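Local coordinates for F5/8 type C domain protein (Bacteroides ovatus, PDB 4ZRX) that probably hydrolyses alpha-L-fucosides with a TIM-barrel domain, and also carries a C-terminal F5/8 type C domain of a kind that often binds sugars, at residues Q40-T45 against F89-L94; D76-V81 against C134-M139; D138-V143 against E178-W183. One frame throughout, in Å; residues are numbered along the deposited sequence.

Contact 1 of 3, residues Q40-T45 against F89-L94; sequences QQMELT and FKMVLL. With EDO (1,2-ethanediol), chain F.
One carbonyl gathers both polar contacts between the two backbones: L44 O accepts from K90 N at 2.9 Å and also faces the CA-H of F89, with F89 CA lying 3.5 Å from L44 O. The donors come from successive residues, so the beginning of strand 44-48 grips the turn leading into strand 91-97. M91 N, next along, is buried without a partner.

Apolar contact falls into two groups. L44 crosses the F89 ring, its CG 3.6 Å from F89 CD1 and its CD2 above one face, nearer the rim than the centre. CG of L44 stands opposite the backbone N (chi1 -178°), which carries both methyls to the ring, while T45 N lies in the ring plane at the edge and T45 C meets F89 CD1 obliquely at 3.3 Å. With alanine in place of L44, that face of F89 would probably lose its leucine cover and the ring be freer to turn.

Strands 44-48 and 91-97 are parallel neighbours in the TIM barrel of the fucosidase domain; beyond T45 the sheet continues into strand 324-328 through backbone bonds to L325 and L327. In the second group, selenomethionine M42 reaches from the end of helix 34-42 and lays its SE 3.9 Å from M91 CB, while T45 CG2 runs alongside, 3.8 Å from M91 CB.

K90 CG passes 3.4 Å from M42 O before the lysine chain turns off. Outside the contact proper, E43 OE1 accepts from ethanediol O1 at 2.7 Å, while E43 OE2 has a salt bridge to K426 and a hydrogen bond to Y425.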
loop_
_atom_site.group_PDB
_atom_site.type_symbol
_atom_site.label_atom_id
_atom_site.label_comp_id
_atom_site.label_asym_id
_atom_site.label_seq_id
_atom_site.Cartn_x
_atom_site.Cartn_y
_atom_site.Cartn_z
ATOM N N GLN A 40 4.180 10.659 12.132
ATOM C CA GLN A 40 3.413 9.468 12.464
ATOM C C GLN A 40 1.913 9.820 12.594
ATOM O O GLN A 40 1.046 9.082 12.168
ATOM C CB GLN A 40 3.909 8.883 13.792
ATOM C CG GLN A 40 3.411 7.503 14.094
ATOM C CD GLN A 40 4.243 6.450 13.438
ATOM O OE1 GLN A 40 5.368 6.257 13.821
ATOM N NE2 GLN A 40 3.704 5.774 12.429
ATOM N N GLN A 41 1.641 10.971 13.176
ATOM C CA GLN A 41 0.271 11.434 13.381
ATOM C C GLN A 41 -0.474 11.681 12.122
ATOM O O GLN A 41 -1.723 11.607 12.128
ATOM C CB GLN A 41 0.156 12.679 14.223
ATOM C CG GLN A 41 0.985 12.704 15.439
ATOM C CD GLN A 41 0.688 11.675 16.388
ATOM O OE1 GLN A 41 -0.470 11.513 16.798
ATOM N NE2 GLN A 41 1.738 10.926 16.830
HETATM N N MSE A 42 0.224 11.964 11.022
HETATM C CA MSE A 42 -0.509 12.176 9.773
HETATM C C MSE A 42 -1.299 10.988 9.343
HETATM O O MSE A 42 -2.390 11.166 8.809
HETATM C CB MSE A 42 0.428 12.606 8.645
HETATM C CG MSE A 42 1.194 13.867 8.946
HETATM SE SE MSE A 42 2.170 14.477 7.358
HETATM C CE MSE A 42 3.436 13.059 7.312
ATOM N N GLU A 43 -0.709 9.798 9.439
ATOM C CA GLU A 43 -1.286 8.502 9.116
ATOM C C GLU A 43 -1.468 8.239 7.642
ATOM O O GLU A 43 -1.166 7.125 7.206
ATOM C CB GLU A 43 -2.638 8.213 9.811
ATOM C CG GLU A 43 -2.576 8.261 11.315
ATOM C CD GLU A 43 -3.871 7.846 12.020
ATOM O OE1 GLU A 43 -4.917 7.627 11.331
ATOM O OE2 GLU A 43 -3.849 7.866 13.282
ATOM N N LEU A 44 -2.021 9.207 6.911
ATOM C CA LEU A 44 -2.506 8.992 5.537
ATOM C C LEU A 44 -2.063 10.130 4.681
ATOM O O LEU A 44 -2.535 11.251 4.866
ATOM C CB LEU A 44 -4.039 8.860 5.504
ATOM C CG LEU A 44 -4.660 8.586 4.161
ATOM C CD1 LEU A 44 -4.232 7.218 3.701
ATOM C CD2 LEU A 44 -6.173 8.730 4.288
ATOM N N THR A 45 -1.209 9.837 3.724
ATOM C CA THR A 45 -0.646 10.869 2.894
ATOM C C THR A 45 -0.758 10.477 1.423
ATOM O O THR A 45 -0.975 9.322 1.107
ATOM C CB THR A 45 0.801 11.104 3.232
ATOM O OG1 THR A 45 1.569 9.900 3.123
ATOM C CG2 THR A 45 0.947 11.590 4.664
ATOM N N PHE A 89 -6.483 13.005 3.032
ATOM C CA PHE A 89 -5.035 13.024 3.090
ATOM C C PHE A 89 -4.492 14.211 3.851
ATOM O O PHE A 89 -5.091 15.293 3.821
ATOM C CB PHE A 89 -4.423 12.960 1.670
ATOM C CG PHE A 89 -4.766 11.697 0.965
ATOM C CD1 PHE A 89 -4.054 10.548 1.218
ATOM C CD2 PHE A 89 -5.873 11.615 0.175
ATOM C CE1 PHE A 89 -4.390 9.374 0.634
ATOM C CE2 PHE A 89 -6.245 10.408 -0.419
ATOM C CZ PHE A 89 -5.491 9.284 -0.195
ATOM N N LYS A 90 -3.372 13.988 4.515
ATOM C CA LYS A 90 -2.764 15.005 5.375
ATOM C C LYS A 90 -1.514 15.643 4.821
ATOM O O LYS A 90 -0.983 16.569 5.408
ATOM C CB LYS A 90 -2.506 14.464 6.808
ATOM C CG LYS A 90 -3.731 13.989 7.487
ATOM C CD LYS A 90 -4.787 15.069 7.741
ATOM C CE LYS A 90 -5.898 14.508 8.610
ATOM N NZ LYS A 90 -6.806 15.535 9.167
HETATM N N MSE A 91 -1.009 15.127 3.713
HETATM C CA MSE A 91 0.130 15.715 3.032
HETATM C C MSE A 91 0.025 15.253 1.568
HETATM O O MSE A 91 -0.532 14.196 1.259
HETATM C CB MSE A 91 1.436 15.230 3.634
HETATM C CG MSE A 91 2.608 15.907 3.106
HETATM SE SE MSE A 91 4.268 15.300 3.823
HETATM C CE MSE A 91 4.251 13.689 2.826
ATOM N N VAL A 92 0.540 16.080 0.689
ATOM C CA VAL A 92 0.772 15.690 -0.690
ATOM C C VAL A 92 2.250 15.718 -0.975
ATOM O O VAL A 92 3.004 16.643 -0.545
ATOM C CB VAL A 92 -0.007 16.567 -1.671
ATOM C CG1 VAL A 92 -1.496 16.502 -1.386
ATOM C CG2 VAL A 92 0.363 17.985 -1.600
ATOM N N LEU A 93 2.728 14.681 -1.665
ATOM C CA LEU A 93 4.139 14.520 -1.902
ATOM C C LEU A 93 4.393 14.383 -3.381
ATOM O O LEU A 93 4.028 13.389 -3.989
ATOM C CB LEU A 93 4.645 13.279 -1.127
ATOM C CG LEU A 93 6.050 12.736 -1.384
ATOM C CD1 LEU A 93 7.077 13.629 -1.165
ATOM C CD2 LEU A 93 6.306 11.496 -0.443
ATOM N N LEU A 94 5.038 15.384 -3.965
ATOM C CA LEU A 94 5.187 15.458 -5.438
ATOM C C LEU A 94 6.539 14.961 -5.900
ATOM O O LEU A 94 7.578 15.330 -5.338
ATOM C CB LEU A 94 5.009 16.925 -5.890
ATOM C CG LEU A 94 5.190 17.216 -7.337
ATOM C CD1 LEU A 94 4.025 16.672 -8.125
ATOM C CD2 LEU A 94 5.252 18.682 -7.553
HETATM C C1 EDO F . -8.184 6.985 12.153
HETATM O O1 EDO F . -7.225 7.979 12.586
HETATM C C2 EDO F . -7.771 5.517 12.404
HETATM O O2 EDO F . -8.067 5.179 13.769
#

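Contact 2 of 3, residues D76-V81 against C134-M139; sequences DAEQWV and CDKYDM
The phenol ring of Y137 meets helix 77-86 obliquely, with E78 O 4.0 Å from Y137 CE2 and V81 CG1 reaching in near the CB end. One face of this ring is covered toward its rim from within its own helix, by K136 CG. The other large ring, W80, does not reach 134-139 but packs farther back along helix 126-137, on V126: its own turn lies over one face, with A77 CA and the D76 carbonyl carbon near the rim, and Q79 OE1 sits in plane at the edge. F50 meets this indole edge-to-face, and W80 NE1 donates to G335 O.

V81 carries the apolar part of the contact. With CG1 opposite the backbone N (chi1 177°), that methyl enters between two residues of the other segment, 3.8 Å from Y137 CB and 3.8 Å from CB of selenomethionine M139. The second methyl, V81 CG2, packs 4.1 Å from C134 SG.

Helices 77-86 and 126-137 are successive outer helices of the TIM barrel, and strand 91-97 comes between them in sequence; C134 and M139 pack on V92 of that strand. The start of the first helix and the end of the second are each capped. D76 is the N-cap of the first, its OD1 taking a weak bond from Q79 N; D138, with positive phi, closes the second in a Schellman motif, and D138 O accepts from K85 NZ.

Toward solvent, the side chains of E78 and K136 cross at about a right angle, with E78 OE1 3.6 Å from K136 CE. The charges stop short of a salt bridge, K136 NZ standing 4.1 Å from E78 OE1. A water accepts from K136 NZ at 2.9 Å and donates weakly to E78 OE2, bridging the opposite charges.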
loop_
_atom_site.group_PDB
_atom_site.type_symbol
_atom_site.label_atom_id
_atom_site.label_comp_id
_atom_site.label_asym_id
_atom_site.label_seq_id
_atom_site.Cartn_x
_atom_site.Cartn_y
_atom_site.Cartn_z
ATOM N N ASP A 76 -4.413 21.592 -13.325
ATOM C CA ASP A 76 -5.082 22.266 -12.239
ATOM C C ASP A 76 -4.706 21.593 -10.925
ATOM O O ASP A 76 -5.345 20.591 -10.509
ATOM C CB ASP A 76 -6.556 22.254 -12.514
ATOM C CG ASP A 76 -7.364 23.021 -11.475
ATOM O OD1 ASP A 76 -6.811 23.542 -10.491
ATOM O OD2 ASP A 76 -8.592 23.026 -11.665
ATOM N N ALA A 77 -3.674 22.129 -10.271
ATOM C CA ALA A 77 -3.240 21.617 -8.997
ATOM C C ALA A 77 -4.209 21.851 -7.838
ATOM O O ALA A 77 -4.191 21.063 -6.856
ATOM C CB ALA A 77 -1.889 22.127 -8.629
ATOM N N GLU A 78 -5.076 22.857 -7.952
ATOM C CA GLU A 78 -6.182 23.034 -6.995
ATOM C C GLU A 78 -7.123 21.825 -7.034
ATOM O O GLU A 78 -7.623 21.400 -6.009
ATOM C CB GLU A 78 -7.016 24.310 -7.166
ATOM C CG GLU A 78 -6.265 25.597 -6.999
ATOM C CD GLU A 78 -7.203 26.851 -6.916
ATOM O OE1 GLU A 78 -8.420 26.664 -6.847
ATOM O OE2 GLU A 78 -6.692 27.977 -6.898
ATOM N N GLN A 79 -7.345 21.268 -8.232
ATOM C CA GLN A 79 -8.180 20.080 -8.374
ATOM C C GLN A 79 -7.546 18.898 -7.673
ATOM O O GLN A 79 -8.209 18.125 -6.985
ATOM C CB GLN A 79 -8.460 19.789 -9.834
ATOM C CG GLN A 79 -9.392 18.620 -10.079
ATOM C CD GLN A 79 -8.720 17.308 -10.558
ATOM O OE1 GLN A 79 -7.508 17.103 -10.467
ATOM N NE2 GLN A 79 -9.549 16.423 -11.092
ATOM N N TRP A 80 -6.225 18.783 -7.802
ATOM C CA TRP A 80 -5.515 17.745 -7.077
ATOM C C TRP A 80 -5.715 17.884 -5.549
ATOM O O TRP A 80 -6.060 16.935 -4.863
ATOM C CB TRP A 80 -4.004 17.719 -7.347
ATOM C CG TRP A 80 -3.546 17.742 -8.748
ATOM C CD1 TRP A 80 -4.297 17.623 -9.868
ATOM C CD2 TRP A 80 -2.209 17.914 -9.182
ATOM N NE1 TRP A 80 -3.485 17.696 -10.986
ATOM C CE2 TRP A 80 -2.209 17.911 -10.573
ATOM C CE3 TRP A 80 -0.981 18.068 -8.515
ATOM C CZ2 TRP A 80 -1.057 18.074 -11.327
ATOM C CZ3 TRP A 80 0.145 18.246 -9.285
ATOM C CH2 TRP A 80 0.097 18.237 -10.670
ATOM N N VAL A 81 -5.387 19.059 -5.022
ATOM C CA VAL A 81 -5.340 19.232 -3.595
ATOM C C VAL A 81 -6.731 19.228 -3.009
ATOM O O VAL A 81 -6.946 18.655 -1.924
ATOM C CB VAL A 81 -4.552 20.474 -3.177
ATOM C CG1 VAL A 81 -4.606 20.643 -1.690
ATOM C CG2 VAL A 81 -3.092 20.386 -3.633
ATOM N N CYS A 134 -1.755 24.010 -2.046
ATOM C CA CYS A 134 -1.607 23.629 -0.649
ATOM C C CYS A 134 -1.862 24.804 0.283
ATOM O O CYS A 134 -2.451 24.623 1.354
ATOM C CB CYS A 134 -0.279 23.050 -0.340
ATOM S SG CYS A 134 0.016 21.411 -1.144
ATOM N N ASP A 135 -1.378 25.992 -0.100
ATOM C CA ASP A 135 -1.669 27.240 0.644
ATOM C C ASP A 135 -3.166 27.474 0.798
ATOM O O ASP A 135 -3.637 27.781 1.909
ATOM C CB ASP A 135 -1.071 28.465 -0.033
ATOM C CG ASP A 135 0.465 28.525 0.023
ATOM O OD1 ASP A 135 1.120 27.713 0.747
ATOM O OD2 ASP A 135 1.008 29.434 -0.691
ATOM N N LYS A 136 -3.931 27.257 -0.261
ATOM C CA LYS A 136 -5.363 27.504 -0.252
ATOM C C LYS A 136 -6.111 26.554 0.679
ATOM O O LYS A 136 -6.986 26.990 1.440
ATOM C CB LYS A 136 -5.950 27.391 -1.679
ATOM C CG LYS A 136 -7.458 27.492 -1.772
ATOM C CD LYS A 136 -7.863 27.543 -3.188
ATOM C CE LYS A 136 -9.350 27.245 -3.420
ATOM N NZ LYS A 136 -10.064 28.456 -3.605
ATOM N N TYR A 137 -5.749 25.284 0.624
ATOM C CA TYR A 137 -6.450 24.226 1.404
ATOM C C TYR A 137 -5.792 23.824 2.692
ATOM O O TYR A 137 -6.245 22.860 3.344
ATOM C CB TYR A 137 -6.659 23.000 0.504
ATOM C CG TYR A 137 -7.653 23.245 -0.588
ATOM C CD1 TYR A 137 -9.021 23.177 -0.327
ATOM C CD2 TYR A 137 -7.249 23.561 -1.887
ATOM C CE1 TYR A 137 -9.950 23.459 -1.304
ATOM C CE2 TYR A 137 -8.165 23.818 -2.867
ATOM C CZ TYR A 137 -9.536 23.761 -2.556
ATOM O OH TYR A 137 -10.443 24.006 -3.522
ATOM N N ASP A 138 -4.733 24.517 3.097
ATOM C CA ASP A 138 -3.999 24.231 4.322
ATOM C C ASP A 138 -3.575 22.766 4.355
ATOM O O ASP A 138 -3.882 22.018 5.301
ATOM C CB ASP A 138 -4.827 24.611 5.588
ATOM C CG ASP A 138 -4.018 24.472 6.880
ATOM O OD1 ASP A 138 -2.784 24.563 6.833
ATOM O OD2 ASP A 138 -4.583 24.301 7.996
HETATM N N MSE A 139 -2.910 22.352 3.272
HETATM C CA MSE A 139 -2.446 21.000 3.096
HETATM C C MSE A 139 -0.946 20.981 3.238
HETATM O O MSE A 139 -0.241 21.785 2.613
HETATM C CB MSE A 139 -2.879 20.467 1.720
HETATM C CG MSE A 139 -2.195 19.171 1.257
HETATM SE SE MSE A 139 -3.032 17.666 2.207
HETATM C CE MSE A 139 -4.549 17.327 1.117
HETATM O O HOH W 1 -8.436 30.272 -5.101
#

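Contact 3 of 3, residues D138-V143 against E178-W183; sequences DMKFGV and EVHEVW
The K140 chain runs slantwise across one face of the H180 imidazole, its CD 3.8 Å from the ring centroid and only 4° off the normal, a well-centred CH-pi contact. The lysine leaves its strand with CG beside the backbone N (chi1 -69°), which brings the aliphatic chain, CG included, over that face. At the edge of the same ring a water lies in plane, 2.7 Å from H180 ND1; the same water accepts from F141 N and donates to E178 O, linking the two segments beside the imidazole.

F141 is turned differently, offering its rim: V179 CG2 comes to the edge near the ring plane, 3.9 Å from F141 CD2, and E178 O lies close by.

Strands 140-145 and 181-184 are the parallel strands of a beta-alpha-beta unit of the TIM barrel, linked through helix 158-174, and their short segments diverge by 23°. H180 N donates to F141 O at 2.8 Å. Farther along, V143 N donates to E181 O at 3.0 Å, and W183 N donates to V143 O at 2.9 Å. Between these bonds G142 passes so near E181 O that a CB at this position would clash with it.

V143 and V182 share one face of the sheet, where V143 CG2 loosely meets V179 and V182. E181 points to the other face, and the W183 indole extends past the contact to hydrogen-bond E286 through NE1.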
loop_
_atom_site.group_PDB
_atom_site.type_symbol
_atom_site.label_atom_id
_atom_site.label_comp_id
_atom_site.label_asym_id
_atom_site.label_seq_id
_atom_site.Cartn_x
_atom_site.Cartn_y
_atom_site.Cartn_z
ATOM N N ASP A 138 -4.733 24.517 3.097
ATOM C CA ASP A 138 -3.999 24.231 4.322
ATOM C C ASP A 138 -3.575 22.766 4.355
ATOM O O ASP A 138 -3.882 22.018 5.301
ATOM C CB ASP A 138 -4.827 24.611 5.588
ATOM C CG ASP A 138 -4.018 24.472 6.880
ATOM O OD1 ASP A 138 -2.784 24.563 6.833
ATOM O OD2 ASP A 138 -4.583 24.301 7.996
HETATM N N MSE A 139 -2.910 22.352 3.272
HETATM C CA MSE A 139 -2.446 21.000 3.096
HETATM C C MSE A 139 -0.946 20.981 3.238
HETATM O O MSE A 139 -0.241 21.785 2.613
HETATM C CB MSE A 139 -2.879 20.467 1.720
HETATM C CG MSE A 139 -2.195 19.171 1.257
HETATM SE SE MSE A 139 -3.032 17.666 2.207
HETATM C CE MSE A 139 -4.549 17.327 1.117
ATOM N N LYS A 140 -0.413 20.002 3.967
ATOM C CA LYS A 140 1.031 19.878 4.123
ATOM C C LYS A 140 1.638 19.374 2.796
ATOM O O LYS A 140 0.949 18.752 1.983
ATOM C CB LYS A 140 1.425 18.962 5.259
ATOM C CG LYS A 140 1.103 19.532 6.647
ATOM C CD LYS A 140 1.514 18.418 7.652
ATOM C CE LYS A 140 0.601 18.356 8.785
ATOM N NZ LYS A 140 0.745 19.510 9.617
ATOM N N PHE A 141 2.906 19.670 2.614
ATOM C CA PHE A 141 3.579 19.540 1.306
ATOM C C PHE A 141 4.864 18.844 1.545
ATOM O O PHE A 141 5.650 19.205 2.469
ATOM C CB PHE A 141 3.787 20.989 0.795
ATOM C CG PHE A 141 4.619 21.137 -0.416
ATOM C CD1 PHE A 141 4.089 20.904 -1.642
ATOM C CD2 PHE A 141 5.901 21.603 -0.313
ATOM C CE1 PHE A 141 4.857 21.161 -2.819
ATOM C CE2 PHE A 141 6.692 21.825 -1.455
ATOM C CZ PHE A 141 6.160 21.614 -2.700
ATOM N N GLY A 142 5.159 17.914 0.655
ATOM C CA GLY A 142 6.411 17.215 0.656
ATOM C C GLY A 142 6.959 17.074 -0.755
ATOM O O GLY A 142 6.229 17.212 -1.723
ATOM N N VAL A 143 8.264 16.825 -0.862
ATOM C CA VAL A 143 8.932 16.653 -2.128
ATOM C C VAL A 143 9.737 15.366 -2.248
ATOM O O VAL A 143 10.440 14.984 -1.338
ATOM C CB VAL A 143 9.813 17.857 -2.525
ATOM C CG1 VAL A 143 8.939 19.106 -2.653
ATOM C CG2 VAL A 143 10.885 18.053 -1.522
ATOM N N GLU A 178 6.903 25.760 3.611
ATOM C CA GLU A 178 7.255 24.695 4.520
ATOM C C GLU A 178 7.082 23.336 3.849
ATOM O O GLU A 178 6.102 23.107 3.145
ATOM C CB GLU A 178 6.341 24.728 5.765
ATOM C CG GLU A 178 6.522 25.802 6.770
ATOM C CD GLU A 178 5.772 25.424 8.069
ATOM O OE1 GLU A 178 4.876 24.495 8.068
ATOM O OE2 GLU A 178 6.175 25.974 9.078
ATOM N N VAL A 179 8.041 22.468 4.117
ATOM C CA VAL A 179 8.128 21.159 3.552
ATOM C C VAL A 179 8.197 20.162 4.714
ATOM O O VAL A 179 9.075 20.295 5.582
ATOM C CB VAL A 179 9.374 20.993 2.687
ATOM C CG1 VAL A 179 9.528 19.569 2.217
ATOM C CG2 VAL A 179 9.338 21.942 1.512
ATOM N N HIS A 180 7.274 19.209 4.754
ATOM C CA HIS A 180 7.200 18.261 5.870
ATOM C C HIS A 180 7.905 16.922 5.629
ATOM O O HIS A 180 8.193 16.213 6.588
ATOM C CB HIS A 180 5.779 18.062 6.303
ATOM C CG HIS A 180 5.272 19.129 7.222
ATOM N ND1 HIS A 180 4.814 20.359 6.773
ATOM C CD2 HIS A 180 5.203 19.175 8.577
ATOM C CE1 HIS A 180 4.467 21.107 7.812
ATOM N NE2 HIS A 180 4.684 20.402 8.911
ATOM N N GLU A 181 8.180 16.573 4.381
ATOM C CA GLU A 181 8.846 15.310 4.096
ATOM C C GLU A 181 9.645 15.476 2.818
ATOM O O GLU A 181 9.124 16.070 1.867
ATOM C CB GLU A 181 7.817 14.138 3.972
ATOM C CG GLU A 181 8.406 12.748 3.673
ATOM C CD GLU A 181 7.472 11.575 3.921
ATOM O OE1 GLU A 181 6.403 11.764 4.503
ATOM O OE2 GLU A 181 7.892 10.423 3.612
ATOM N N VAL A 182 10.860 14.921 2.814
ATOM C CA VAL A 182 11.757 14.871 1.679
ATOM C C VAL A 182 12.096 13.423 1.408
ATOM O O VAL A 182 12.625 12.734 2.295
ATOM C CB VAL A 182 13.075 15.660 1.927
ATOM C CG1 VAL A 182 13.939 15.610 0.738
ATOM C CG2 VAL A 182 12.710 17.115 2.251
ATOM N N TRP A 183 11.671 12.936 0.230
ATOM C CA TRP A 183 11.755 11.532 -0.089
ATOM C C TRP A 183 12.935 11.320 -1.023
ATOM O O TRP A 183 12.977 11.912 -2.121
ATOM C CB TRP A 183 10.457 11.125 -0.800
ATOM C CG TRP A 183 9.849 9.841 -0.415
ATOM C CD1 TRP A 183 9.016 9.639 0.642
ATOM C CD2 TRP A 183 9.899 8.581 -1.115
ATOM N NE1 TRP A 183 8.583 8.366 0.684
ATOM C CE2 TRP A 183 9.065 7.684 -0.395
ATOM C CE3 TRP A 183 10.637 8.087 -2.185
ATOM C CZ2 TRP A 183 8.888 6.346 -0.783
ATOM C CZ3 TRP A 183 10.459 6.788 -2.566
ATOM C CH2 TRP A 183 9.562 5.931 -1.898
HETATM O O HOH W 2 4.051 21.564 4.457
#

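In the fold
All three contacts lie in the TIM-barrel domain. Contacts 1 and 3 are in its parallel sheet, their centres about 9 Å apart, and strands 91-97 and 140-145 join them as neighbours, V92 exchanging backbone bonds with K140 and G142. Contact 2 lies in the outer helical layer, its centre about 14 Å from that of contact 1 and about 12 Å from that of contact 3. Along the chain the segments of contacts 1 and 2 alternate, whereas contact 3 opens on D138 and M139, where contact 2 ends. M139, between helix 126-137 and strand 140-145, packs its selenium against K90 and M91, tying the helical layer to the start of strand 91-97.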